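Local structure of tegument protein VP22 (Human herpesvirus 1, 4XAL) at residues A[30-35]-A[41-46]; A[52-57]-A[99-104]; A[65-70]-A[89-94]; A[74-79]-A[83-88]. The protein promotes viral mRNA accumulation and late viral protein translation, modulates the virion host shutoff RNase and stabilises the microtubule network during infection, this chain being its conserved core domain. All coordinates share one frame; numbering follows the deposited sequence.

Interaction 1 of 4, residues A[30-35]-A[41-46]; sequences TAPPNP and PRVAGF
A31 and P32 meet the helix through one side chain, V43. Its two methyl groups divide the work. CG1 lies anti to the backbone N (chi1 167°) and CG2 lies beside that N. CG1 therefore faces the proline, while CG2 faces the alanine. The CG corner of the P32 ring points at the valine, with P32 CG 3.9 Å from V43 CG1. The next ring atom follows, P32 CD being 4.1 Å from V43 CG1. The ring thus presents its far end, not a flat side. A31 CB points toward the helix and stands 3.9 Å from V43 CG2. The backbones stay well apart, and A31 CA is 7.4 Å from V43 CA. No hydrogen bond joins the two segments, so the contact is plain apolar packing and small in area. V43 is buried, whereas A31 lies on the exposed side. S29 also touches V43, and W39 packs on P32. Polar bonds shape each segment separately. The OG1 of T40 bonds to the backbone N of V43 in the first turn of the helix. N34 OD1 accepts a bond from D36 N, which makes an Asx turn in the proline-rich loop. The whole is a loop that folds back on the first turn of helix 41-74, at one end of the elongated VP22 core domain.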
loop_
_atom_site.group_PDB
_atom_site.type_symbol
_atom_site.label_atom_id
_atom_site.label_comp_id
_atom_site.label_asym_id
_atom_site.label_seq_id
_atom_site.Cartn_x
_atom_site.Cartn_y
_atom_site.Cartn_z
ATOM N N THR A 30 -9.064 16.895 -10.994
ATOM C CA THR A 30 -8.584 17.902 -11.927
ATOM C C THR A 30 -9.497 19.124 -11.887
ATOM O O THR A 30 -9.301 20.087 -12.626
ATOM C CB THR A 30 -8.512 17.357 -13.372
ATOM O OG1 THR A 30 -9.771 16.776 -13.724
ATOM C CG2 THR A 30 -7.431 16.290 -13.480
ATOM N N ALA A 31 -10.493 19.079 -11.015
ATOM C CA ALA A 31 -11.482 20.141 -10.923
ATOM C C ALA A 31 -10.911 21.497 -10.469
ATOM O O ALA A 31 -11.253 22.523 -11.068
ATOM C CB ALA A 31 -12.617 19.711 -10.011
ATOM N N PRO A 32 -10.054 21.526 -9.421
ATOM C CA PRO A 32 -9.495 22.839 -9.046
ATOM C C PRO A 32 -8.772 23.556 -10.199
ATOM O O PRO A 32 -7.898 22.970 -10.835
ATOM C CB PRO A 32 -8.500 22.495 -7.930
ATOM C CG PRO A 32 -9.047 21.244 -7.307
ATOM C CD PRO A 32 -9.671 20.469 -8.457
ATOM N N PRO A 33 -9.128 24.824 -10.458
ATOM C CA PRO A 33 -8.611 25.545 -11.632
ATOM C C PRO A 33 -7.122 25.885 -11.582
ATOM O O PRO A 33 -6.493 25.980 -12.630
ATOM C CB PRO A 33 -9.455 26.828 -11.649
ATOM C CG PRO A 33 -9.933 26.988 -10.250
ATOM C CD PRO A 33 -10.175 25.589 -9.764
ATOM N N ASN A 34 -6.565 26.085 -10.393
ATOM C CA ASN A 34 -5.143 26.358 -10.264
ATOM C C ASN A 34 -4.637 25.844 -8.912
ATOM O O ASN A 34 -5.445 25.511 -8.052
ATOM C CB ASN A 34 -4.869 27.853 -10.420
ATOM C CG ASN A 34 -5.696 28.684 -9.494
ATOM O OD1 ASN A 34 -5.374 28.817 -8.307
ATOM N ND2 ASN A 34 -6.771 29.263 -10.024
ATOM N N PRO A 35 -3.309 25.762 -8.733
ATOM C CA PRO A 35 -2.761 25.147 -7.511
ATOM C C PRO A 35 -3.231 25.766 -6.192
ATOM O O PRO A 35 -3.198 25.075 -5.164
ATOM C CB PRO A 35 -1.251 25.352 -7.672
ATOM C CG PRO A 35 -1.044 25.357 -9.136
ATOM C CD PRO A 35 -2.243 26.054 -9.710
ATOM N N PRO A 41 -15.943 20.982 -0.957
ATOM C CA PRO A 41 -16.042 19.814 -0.080
ATOM C C PRO A 41 -16.011 18.498 -0.854
ATOM O O PRO A 41 -15.417 17.536 -0.381
ATOM C CB PRO A 41 -17.392 20.016 0.611
ATOM C CG PRO A 41 -17.537 21.486 0.673
ATOM C CD PRO A 41 -16.933 22.015 -0.597
ATOM N N ARG A 42 -16.635 18.467 -2.026
ATOM C CA ARG A 42 -16.655 17.266 -2.853
ATOM C C ARG A 42 -15.236 16.860 -3.250
ATOM O O ARG A 42 -14.850 15.701 -3.105
ATOM C CB ARG A 42 -17.510 17.492 -4.101
ATOM C CG ARG A 42 -18.121 16.237 -4.705
ATOM C CD ARG A 42 -18.434 16.427 -6.190
ATOM N NE ARG A 42 -18.382 17.836 -6.574
ATOM C CZ ARG A 42 -17.387 18.394 -7.260
ATOM N NH1 ARG A 42 -16.363 17.654 -7.675
ATOM N NH2 ARG A 42 -17.424 19.691 -7.547
ATOM N N VAL A 43 -14.468 17.830 -3.737
ATOM C CA VAL A 43 -13.099 17.592 -4.164
ATOM C C VAL A 43 -12.215 17.169 -2.998
ATOM O O VAL A 43 -11.418 16.240 -3.131
ATOM C CB VAL A 43 -12.510 18.835 -4.831
ATOM C CG1 VAL A 43 -10.994 18.701 -4.999
ATOM C CG2 VAL A 43 -13.182 19.064 -6.166
ATOM N N ALA A 44 -12.357 17.839 -1.855
ATOM C CA ALA A 44 -11.587 17.472 -0.661
ATOM C C ALA A 44 -11.840 16.021 -0.250
ATOM O O ALA A 44 -10.904 15.269 0.050
ATOM C CB ALA A 44 -11.922 18.410 0.494
ATOM N N GLY A 45 -13.107 15.630 -0.235
ATOM C CA GLY A 45 -13.467 14.263 0.108
ATOM C C GLY A 45 -12.890 13.276 -0.887
ATOM O O GLY A 45 -12.353 12.229 -0.502
ATOM N N PHE A 46 -13.004 13.610 -2.170
ATOM C CA PHE A 46 -12.481 12.760 -3.239
ATOM C C PHE A 46 -10.973 12.562 -3.093
ATOM O O PHE A 46 -10.467 11.430 -3.141
ATOM C CB PHE A 46 -12.800 13.353 -4.617
ATOM C CG PHE A 46 -12.218 12.562 -5.762
ATOM C CD1 PHE A 46 -12.876 11.446 -6.253
ATOM C CD2 PHE A 46 -11.011 12.930 -6.337
ATOM C CE1 PHE A 46 -12.339 10.708 -7.301
ATOM C CE2 PHE A 46 -10.468 12.201 -7.382
ATOM C CZ PHE A 46 -11.135 11.084 -7.861
#

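Interaction 2 of 4, residues A[52-57]-A[99-104]; sequences CAAVGR and KNLLQR
L101 is extended at its first torsion (chi1 178°), which carries its branch across to A54 and V55. L102 is turned differently. Its CG lies beside the backbone N (chi1 -61°), and its end bends back to A54. The two leucines thus close on the same methyl group from separate directions. L102 CD2 makes the closer approach, 3.5 Å from A54 CB. On the other leucine the branch point itself touches, with L101 CG 3.9 Å from A54 CB. Its CD2 is about as near, 4.0 Å from A54 CB. L101 CD1 goes to the valine, where it lies 4.2 Å from V55 CG2 as the two side chains cross obliquely. The small A54 lets the backbones come close, and A54 CA is 6.0 Å from L102 CA. No hydrogen bond crosses the contact, which is wholly apolar. A54 is buried. L26 and A105 also pack on it. L101 further touches F51 and L58, and L102 touches V50 and F28. Short helix 101-107 therefore lies against the first half of long helix 41-74, up to its midpoint, with the N-terminal loop of L26 and F28 packing alongside.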
loop_
_atom_site.group_PDB
_atom_site.type_symbol
_atom_site.label_atom_id
_atom_site.label_comp_id
_atom_site.label_asym_id
_atom_site.label_seq_id
_atom_site.Cartn_x
_atom_site.Cartn_y
_atom_site.Cartn_z
ATOM N N CYS A 52 -5.580 8.101 0.736
ATOM C CA CYS A 52 -5.588 6.963 1.655
ATOM C C CYS A 52 -5.510 5.655 0.887
ATOM O O CYS A 52 -4.830 4.712 1.315
ATOM C CB CYS A 52 -6.827 7.005 2.543
ATOM S SG CYS A 52 -6.847 8.466 3.649
ATOM N N ALA A 53 -6.179 5.599 -0.262
ATOM C CA ALA A 53 -6.163 4.379 -1.076
ATOM C C ALA A 53 -4.767 4.056 -1.575
ATOM O O ALA A 53 -4.340 2.898 -1.543
ATOM C CB ALA A 53 -7.126 4.513 -2.255
ATOM N N ALA A 54 -4.043 5.076 -2.026
ATOM C CA ALA A 54 -2.688 4.891 -2.532
ATOM C C ALA A 54 -1.744 4.399 -1.445
ATOM O O ALA A 54 -0.926 3.500 -1.667
ATOM C CB ALA A 54 -2.160 6.202 -3.130
ATOM N N VAL A 55 -1.839 5.020 -0.275
ATOM C CA VAL A 55 -1.016 4.619 0.850
ATOM C C VAL A 55 -1.321 3.163 1.205
ATOM O O VAL A 55 -0.405 2.363 1.391
ATOM C CB VAL A 55 -1.255 5.552 2.063
ATOM C CG1 VAL A 55 -0.665 4.955 3.322
ATOM C CG2 VAL A 55 -0.646 6.926 1.779
ATOM N N GLY A 56 -2.601 2.821 1.268
ATOM C CA GLY A 56 -3.009 1.460 1.593
ATOM C C GLY A 56 -2.504 0.425 0.598
ATOM O O GLY A 56 -2.051 -0.659 0.990
ATOM N N ARG A 57 -2.589 0.743 -0.691
ATOM C CA ARG A 57 -2.116 -0.173 -1.733
ATOM C C ARG A 57 -0.634 -0.442 -1.652
ATOM O O ARG A 57 -0.190 -1.585 -1.803
ATOM C CB ARG A 57 -2.412 0.382 -3.128
ATOM C CG ARG A 57 -3.831 0.331 -3.534
ATOM C CD ARG A 57 -3.866 0.542 -5.056
ATOM N NE ARG A 57 -5.187 0.863 -5.536
ATOM C CZ ARG A 57 -5.415 1.366 -6.741
ATOM N NH1 ARG A 57 -4.394 1.587 -7.560
ATOM N NH2 ARG A 57 -6.649 1.645 -7.112
ATOM N N LYS A 99 6.342 12.844 -3.925
ATOM C CA LYS A 99 5.454 13.291 -4.996
ATOM C C LYS A 99 5.026 12.156 -5.922
ATOM O O LYS A 99 4.050 12.285 -6.655
ATOM C CB LYS A 99 6.130 14.395 -5.820
ATOM C CG LYS A 99 7.298 13.907 -6.679
ATOM C CD LYS A 99 7.875 15.036 -7.532
ATOM C CE LYS A 99 9.176 14.623 -8.197
ATOM N NZ LYS A 99 9.004 13.414 -9.050
ATOM N N ASN A 100 5.752 11.042 -5.885
ATOM C CA ASN A 100 5.460 9.917 -6.767
ATOM C C ASN A 100 4.440 8.931 -6.210
ATOM O O ASN A 100 4.236 7.869 -6.797
ATOM C CB ASN A 100 6.750 9.162 -7.085
ATOM C CG ASN A 100 7.734 10.003 -7.865
ATOM O OD1 ASN A 100 7.367 10.655 -8.844
ATOM N ND2 ASN A 100 8.990 10.002 -7.431
ATOM N N LEU A 101 3.812 9.276 -5.085
ATOM C CA LEU A 101 2.879 8.374 -4.399
ATOM C C LEU A 101 1.874 7.690 -5.335
ATOM O O LEU A 101 1.788 6.464 -5.360
ATOM C CB LEU A 101 2.101 9.120 -3.317
ATOM C CG LEU A 101 1.061 8.283 -2.556
ATOM C CD1 LEU A 101 1.752 7.307 -1.605
ATOM C CD2 LEU A 101 0.123 9.182 -1.781
ATOM N N LEU A 102 1.112 8.470 -6.106
ATOM C CA LEU A 102 0.064 7.865 -6.945
ATOM C C LEU A 102 0.641 7.032 -8.092
ATOM O O LEU A 102 0.147 5.934 -8.397
ATOM C CB LEU A 102 -0.868 8.947 -7.514
ATOM C CG LEU A 102 -1.652 9.797 -6.502
ATOM C CD1 LEU A 102 -2.821 10.473 -7.211
ATOM C CD2 LEU A 102 -2.149 8.969 -5.319
ATOM N N GLN A 103 1.665 7.570 -8.742
ATOM C CA GLN A 103 2.368 6.850 -9.802
ATOM C C GLN A 103 2.800 5.465 -9.326
ATOM O O GLN A 103 2.527 4.448 -9.974
ATOM C CB GLN A 103 3.580 7.656 -10.264
ATOM C CG GLN A 103 4.573 6.864 -11.102
ATOM C CD GLN A 103 4.401 7.109 -12.586
ATOM O OE1 GLN A 103 4.079 8.222 -13.012
ATOM N NE2 GLN A 103 4.624 6.071 -13.387
ATOM N N ARG A 104 3.445 5.428 -8.168
ATOM C CA ARG A 104 3.949 4.174 -7.617
ATOM C C ARG A 104 2.810 3.225 -7.285
ATOM O O ARG A 104 2.919 2.020 -7.505
ATOM C CB ARG A 104 4.791 4.421 -6.359
ATOM C CG ARG A 104 6.039 5.272 -6.543
ATOM C CD ARG A 104 7.173 4.506 -7.201
ATOM N NE ARG A 104 7.261 4.845 -8.616
ATOM C CZ ARG A 104 8.015 5.828 -9.095
ATOM N NH1 ARG A 104 8.746 6.563 -8.267
ATOM N NH2 ARG A 104 8.034 6.074 -10.401
#

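Interaction 3 of 4, residues A[65-70]-A[89-94]; sequences MAAVQL and TTIRVT
A66 and A67 receive the side chain of I91, and this is the tight part of the contact. With chi1 at -70°, the I91 CG1 branch stays on the side of its backbone N and CG2 takes the far side. The two branches then reach different points on the helix. I91 CG2 meets the methyl of the first alanine, 3.7 Å from A66 CB. I91 CD1 presses on the helix backbone, 3.6 Å from A67 N, and is also 3.7 Å from A67 CB. Small alanines let the isoleucine come this close. A second touch lies one turn on, where L70 and T89 pass at a slant. L70 CD2 is 3.5 Å from T89 OG1 and 4.0 Å from T89 CG2. This touch is van der Waals packing; the T89 hydroxyl hydrogen-bonds to L85 O. The contact loosens toward V93, whose CG1 comes no nearer than 5.0 Å to A66 CB. T90 and R92 start away from the helix. This side is not simply solvent, because a bound peptide chain packs on A66, V93 and R92. All six residues 89-94 belong to a nuclear export signal inferred by similarity. Strand 91-94 runs beside the later half of helix 41-74, following helix 79-88 in the chain. It pairs in an antiparallel ladder with a strand of the bound peptide, which extends the sheet across the interface.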
loop_
_atom_site.group_PDB
_atom_site.type_symbol
_atom_site.label_atom_id
_atom_site.label_comp_id
_atom_site.label_asym_id
_atom_site.label_seq_id
_atom_site.Cartn_x
_atom_site.Cartn_y
_atom_site.Cartn_z
ATOM N N MET A 65 5.156 -8.618 -0.025
ATOM C CA MET A 65 6.506 -8.955 -0.458
ATOM C C MET A 65 7.306 -9.492 0.715
ATOM O O MET A 65 8.012 -10.501 0.591
ATOM C CB MET A 65 7.207 -7.730 -1.063
ATOM C CG MET A 65 6.811 -7.428 -2.487
ATOM S SD MET A 65 7.632 -5.925 -3.062
ATOM C CE MET A 65 9.311 -6.176 -2.477
ATOM N N ALA A 66 7.181 -8.834 1.861
ATOM C CA ALA A 66 7.861 -9.277 3.076
ATOM C C ALA A 66 7.351 -10.648 3.532
ATOM O O ALA A 66 8.122 -11.500 4.004
ATOM C CB ALA A 66 7.678 -8.261 4.184
ATOM N N ALA A 67 6.048 -10.849 3.397
ATOM C CA ALA A 67 5.424 -12.108 3.797
ATOM C C ALA A 67 5.902 -13.247 2.894
ATOM O O ALA A 67 6.177 -14.355 3.362
ATOM C CB ALA A 67 3.887 -11.973 3.744
ATOM N N VAL A 68 5.996 -12.972 1.598
ATOM C CA VAL A 68 6.522 -13.962 0.655
ATOM C C VAL A 68 7.941 -14.369 1.057
ATOM O O VAL A 68 8.291 -15.552 1.045
ATOM C CB VAL A 68 6.532 -13.426 -0.793
ATOM C CG1 VAL A 68 7.420 -14.290 -1.687
ATOM C CG2 VAL A 68 5.116 -13.363 -1.357
ATOM N N GLN A 69 8.755 -13.379 1.420
ATOM C CA GLN A 69 10.140 -13.631 1.810
ATOM C C GLN A 69 10.205 -14.511 3.048
ATOM O O GLN A 69 10.924 -15.521 3.076
ATOM C CB GLN A 69 10.869 -12.307 2.064
ATOM C CG GLN A 69 12.299 -12.472 2.552
ATOM C CD GLN A 69 13.107 -11.187 2.438
ATOM O OE1 GLN A 69 13.701 -10.906 1.396
ATOM N NE2 GLN A 69 13.130 -10.401 3.511
ATOM N N LEU A 70 9.442 -14.123 4.064
ATOM C CA LEU A 70 9.376 -14.874 5.307
ATOM C C LEU A 70 8.860 -16.297 5.078
ATOM O O LEU A 70 9.397 -17.262 5.636
ATOM C CB LEU A 70 8.489 -14.142 6.317
ATOM C CG LEU A 70 8.177 -14.886 7.607
ATOM C CD1 LEU A 70 9.450 -15.096 8.405
ATOM C CD2 LEU A 70 7.158 -14.096 8.410
ATOM N N THR A 89 5.448 -14.068 13.088
ATOM C CA THR A 89 5.287 -13.155 11.963
ATOM C C THR A 89 5.117 -11.733 12.482
ATOM O O THR A 89 4.112 -11.408 13.110
ATOM C CB THR A 89 4.084 -13.552 11.077
ATOM O OG1 THR A 89 4.366 -14.807 10.445
ATOM C CG2 THR A 89 3.827 -12.495 9.991
ATOM N N THR A 90 6.130 -10.908 12.234
ATOM C CA THR A 90 6.087 -9.490 12.586
ATOM C C THR A 90 6.648 -8.739 11.407
ATOM O O THR A 90 7.855 -8.740 11.183
ATOM C CB THR A 90 6.901 -9.169 13.843
ATOM O OG1 THR A 90 6.377 -9.911 14.950
ATOM C CG2 THR A 90 6.811 -7.687 14.154
ATOM N N ILE A 91 5.757 -8.129 10.629
ATOM C CA ILE A 91 6.142 -7.538 9.371
ATOM C C ILE A 91 5.990 -6.026 9.473
ATOM O O ILE A 91 4.917 -5.525 9.797
ATOM C CB ILE A 91 5.299 -8.099 8.218
ATOM C CG1 ILE A 91 5.703 -9.557 7.972
ATOM C CG2 ILE A 91 5.493 -7.286 6.954
ATOM C CD1 ILE A 91 5.128 -10.147 6.757
ATOM N N ARG A 92 7.081 -5.321 9.209
ATOM C CA ARG A 92 7.120 -3.867 9.319
ATOM C C ARG A 92 7.320 -3.285 7.937
ATOM O O ARG A 92 8.216 -3.711 7.212
ATOM C CB ARG A 92 8.250 -3.429 10.245
ATOM C CG ARG A 92 8.073 -3.911 11.667
ATOM C CD ARG A 92 9.248 -3.501 12.540
ATOM N NE ARG A 92 8.839 -3.270 13.921
ATOM C CZ ARG A 92 8.957 -4.163 14.898
ATOM N NH1 ARG A 92 9.470 -5.359 14.644
ATOM N NH2 ARG A 92 8.557 -3.861 16.128
ATOM N N VAL A 93 6.467 -2.343 7.546
ATOM C CA VAL A 93 6.631 -1.736 6.242
ATOM C C VAL A 93 6.514 -0.220 6.366
ATOM O O VAL A 93 5.876 0.292 7.280
ATOM C CB VAL A 93 5.608 -2.274 5.199
ATOM C CG1 VAL A 93 5.626 -3.793 5.143
ATOM C CG2 VAL A 93 4.230 -1.813 5.503
ATOM N N THR A 94 7.162 0.483 5.450
ATOM C CA THR A 94 7.079 1.943 5.410
ATOM C C THR A 94 6.690 2.411 4.020
ATOM O O THR A 94 7.204 1.903 3.025
ATOM C CB THR A 94 8.415 2.595 5.802
ATOM O OG1 THR A 94 9.376 2.362 4.769
ATOM C CG2 THR A 94 8.931 2.025 7.092
#

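Interaction 4 of 4, residues A[74-79]-A[83-88]; sequences SRPRTD and NELLGI
L85 packs against S74 with CD1 and against P76 with CD2. A chi1 of 172° swings its isobutyl end away from the backbone N, onto the segment 74-79. L85 CD1 sits 3.4 Å from S74 OG, and L85 CD2 lies 4.1 Å from P76 CG. The leucine and the proline ring cross at an angle. Farther along, the backbone bond N83 N to D79 O is 2.9 Å long, with an N-H...O angle of 166°. It is an ordinary i to i+4 helix bond. A second shell fixes these groups. S74 OG hydrogen-bonds to L70 O. W71 packs on both P76 and L85, and L70 also touches L85. The carbonyl of P76 takes a bond from R77 NH1, with R77 NH1 2.6 Å from P76 O. R77 also bonds to D81 through its backbone N. T78 is the N-cap of the following helix, and its OG1 bonds to D81 N. R75 leaves the previous helix with a positive phi, which lets the chain turn. Residues 83-88 fall in the nuclear export signal assigned by similarity. The arrangement is a helix-loop-helix connection, in which helix 79-88 packs back on the end of helix 41-74 through L85, L70 and W71.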
loop_
_atom_site.group_PDB
_atom_site.type_symbol
_atom_site.label_atom_id
_atom_site.label_comp_id
_atom_site.label_asym_id
_atom_site.label_seq_id
_atom_site.Cartn_x
_atom_site.Cartn_y
_atom_site.Cartn_z
ATOM N N SER A 74 11.009 -19.917 5.526
ATOM C CA SER A 74 10.474 -20.881 6.487
ATOM C C SER A 74 10.083 -22.196 5.829
ATOM O O SER A 74 10.274 -23.274 6.402
ATOM C CB SER A 74 9.250 -20.298 7.190
ATOM O OG SER A 74 9.585 -19.122 7.894
ATOM N N ARG A 75 9.508 -22.089 4.635
ATOM C CA ARG A 75 8.989 -23.236 3.892
ATOM C C ARG A 75 8.126 -24.145 4.770
ATOM O O ARG A 75 8.424 -25.345 4.947
ATOM C CB ARG A 75 10.133 -24.035 3.260
ATOM C CG ARG A 75 9.700 -24.878 2.073
ATOM C CD ARG A 75 10.863 -25.608 1.420
ATOM N NE ARG A 75 10.395 -26.579 0.429
ATOM C CZ ARG A 75 10.088 -27.845 0.707
ATOM N NH1 ARG A 75 10.209 -28.308 1.945
ATOM N NH2 ARG A 75 9.664 -28.654 -0.258
ATOM N N PRO A 76 7.039 -23.586 5.330
ATOM C CA PRO A 76 6.161 -24.440 6.138
ATOM C C PRO A 76 5.553 -25.528 5.264
ATOM O O PRO A 76 5.246 -25.288 4.091
ATOM C CB PRO A 76 5.090 -23.469 6.669
ATOM C CG PRO A 76 5.113 -22.314 5.700
ATOM C CD PRO A 76 6.510 -22.217 5.162
ATOM N N ARG A 77 5.388 -26.717 5.833
ATOM C CA ARG A 77 4.885 -27.858 5.072
ATOM C C ARG A 77 3.908 -28.719 5.892
ATOM O O ARG A 77 3.491 -29.793 5.437
ATOM C CB ARG A 77 6.058 -28.709 4.573
ATOM C CG ARG A 77 6.768 -28.124 3.348
ATOM C CD ARG A 77 5.749 -27.798 2.245
ATOM N NE ARG A 77 6.351 -27.265 1.020
ATOM C CZ ARG A 77 6.505 -25.967 0.749
ATOM N NH1 ARG A 77 6.111 -25.041 1.621
ATOM N NH2 ARG A 77 7.061 -25.592 -0.398
ATOM N N THR A 78 3.559 -28.250 7.088
ATOM C CA THR A 78 2.508 -28.860 7.920
ATOM C C THR A 78 1.716 -27.781 8.633
ATOM O O THR A 78 2.187 -26.645 8.751
ATOM C CB THR A 78 3.063 -29.811 9.001
ATOM O OG1 THR A 78 3.783 -29.064 9.992
ATOM C CG2 THR A 78 3.966 -30.865 8.393
ATOM N N ASP A 79 0.533 -28.134 9.142
ATOM C CA ASP A 79 -0.259 -27.178 9.922
ATOM C C ASP A 79 0.500 -26.733 11.158
ATOM O O ASP A 79 0.403 -25.575 11.586
ATOM C CB ASP A 79 -1.606 -27.779 10.330
ATOM C CG ASP A 79 -2.584 -27.830 9.185
ATOM O OD1 ASP A 79 -2.202 -27.435 8.067
ATOM O OD2 ASP A 79 -3.729 -28.290 9.400
ATOM N N ASN A 83 1.379 -22.937 12.303
ATOM C CA ASN A 83 1.123 -22.417 13.643
ATOM C C ASN A 83 2.355 -21.727 14.221
ATOM O O ASN A 83 2.265 -20.658 14.822
ATOM C CB ASN A 83 0.675 -23.551 14.571
ATOM C CG ASN A 83 0.290 -23.065 15.955
ATOM O OD1 ASN A 83 -0.489 -22.121 16.097
ATOM N ND2 ASN A 83 0.821 -23.719 16.986
ATOM N N GLU A 84 3.511 -22.360 14.046
ATOM C CA GLU A 84 4.771 -21.789 14.501
ATOM C C GLU A 84 5.098 -20.489 13.772
ATOM O O GLU A 84 5.522 -19.493 14.388
ATOM C CB GLU A 84 5.902 -22.809 14.305
ATOM C CG GLU A 84 5.776 -24.008 15.231
ATOM C CD GLU A 84 6.483 -25.246 14.714
ATOM O OE1 GLU A 84 7.188 -25.172 13.692
ATOM O OE2 GLU A 84 6.320 -26.316 15.331
ATOM N N LEU A 85 4.922 -20.501 12.457
ATOM C CA LEU A 85 5.266 -19.331 11.653
ATOM C C LEU A 85 4.385 -18.141 12.039
ATOM O O LEU A 85 4.866 -17.012 12.154
ATOM C CB LEU A 85 5.130 -19.640 10.163
ATOM C CG LEU A 85 5.286 -18.447 9.217
ATOM C CD1 LEU A 85 6.718 -17.921 9.248
ATOM C CD2 LEU A 85 4.874 -18.815 7.800
ATOM N N LEU A 86 3.092 -18.398 12.240
ATOM C CA LEU A 86 2.170 -17.343 12.663
ATOM C C LEU A 86 2.669 -16.663 13.932
ATOM O O LEU A 86 2.609 -15.443 14.059
ATOM C CB LEU A 86 0.771 -17.913 12.892
ATOM C CG LEU A 86 0.042 -18.403 11.646
ATOM C CD1 LEU A 86 -1.241 -19.146 12.046
ATOM C CD2 LEU A 86 -0.289 -17.238 10.751
ATOM N N GLY A 87 3.183 -17.459 14.864
ATOM C CA GLY A 87 3.677 -16.920 16.118
ATOM C C GLY A 87 4.832 -15.945 15.996
ATOM O O GLY A 87 5.009 -15.078 16.856
ATOM N N ILE A 88 5.628 -16.071 14.939
ATOM C CA ILE A 88 6.787 -15.202 14.774
ATOM C C ILE A 88 6.622 -14.142 13.696
ATOM O O ILE A 88 7.556 -13.399 13.405
ATOM C CB ILE A 88 8.056 -16.013 14.438
ATOM C CG1 ILE A 88 7.903 -16.709 13.087
ATOM C CG2 ILE A 88 8.320 -17.033 15.520
ATOM C CD1 ILE A 88 9.212 -17.180 12.503
#

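Overall arrangement
Helix 41-74 is the common element. Interactions 1, 2 and 3 use its start, the stretch up to its midpoint and its later part, and interaction 4 begins at its last residue. Interaction 1 closes first along the chain. Interaction 4 falls within the span of interaction 3, and that within the span of interaction 2. The centres of 1 and 2 are about 18 Å apart, those of 2 and 3 about 19 Å, and those of 1 and 4 about 48 Å. Only interactions 3 and 4 touch, through L70 CG and L85 CD1 at 3.7 Å. Together they hold residues of the probable nuclear export signal against the later part of the helix, where strand 91-94 also pairs with another chain.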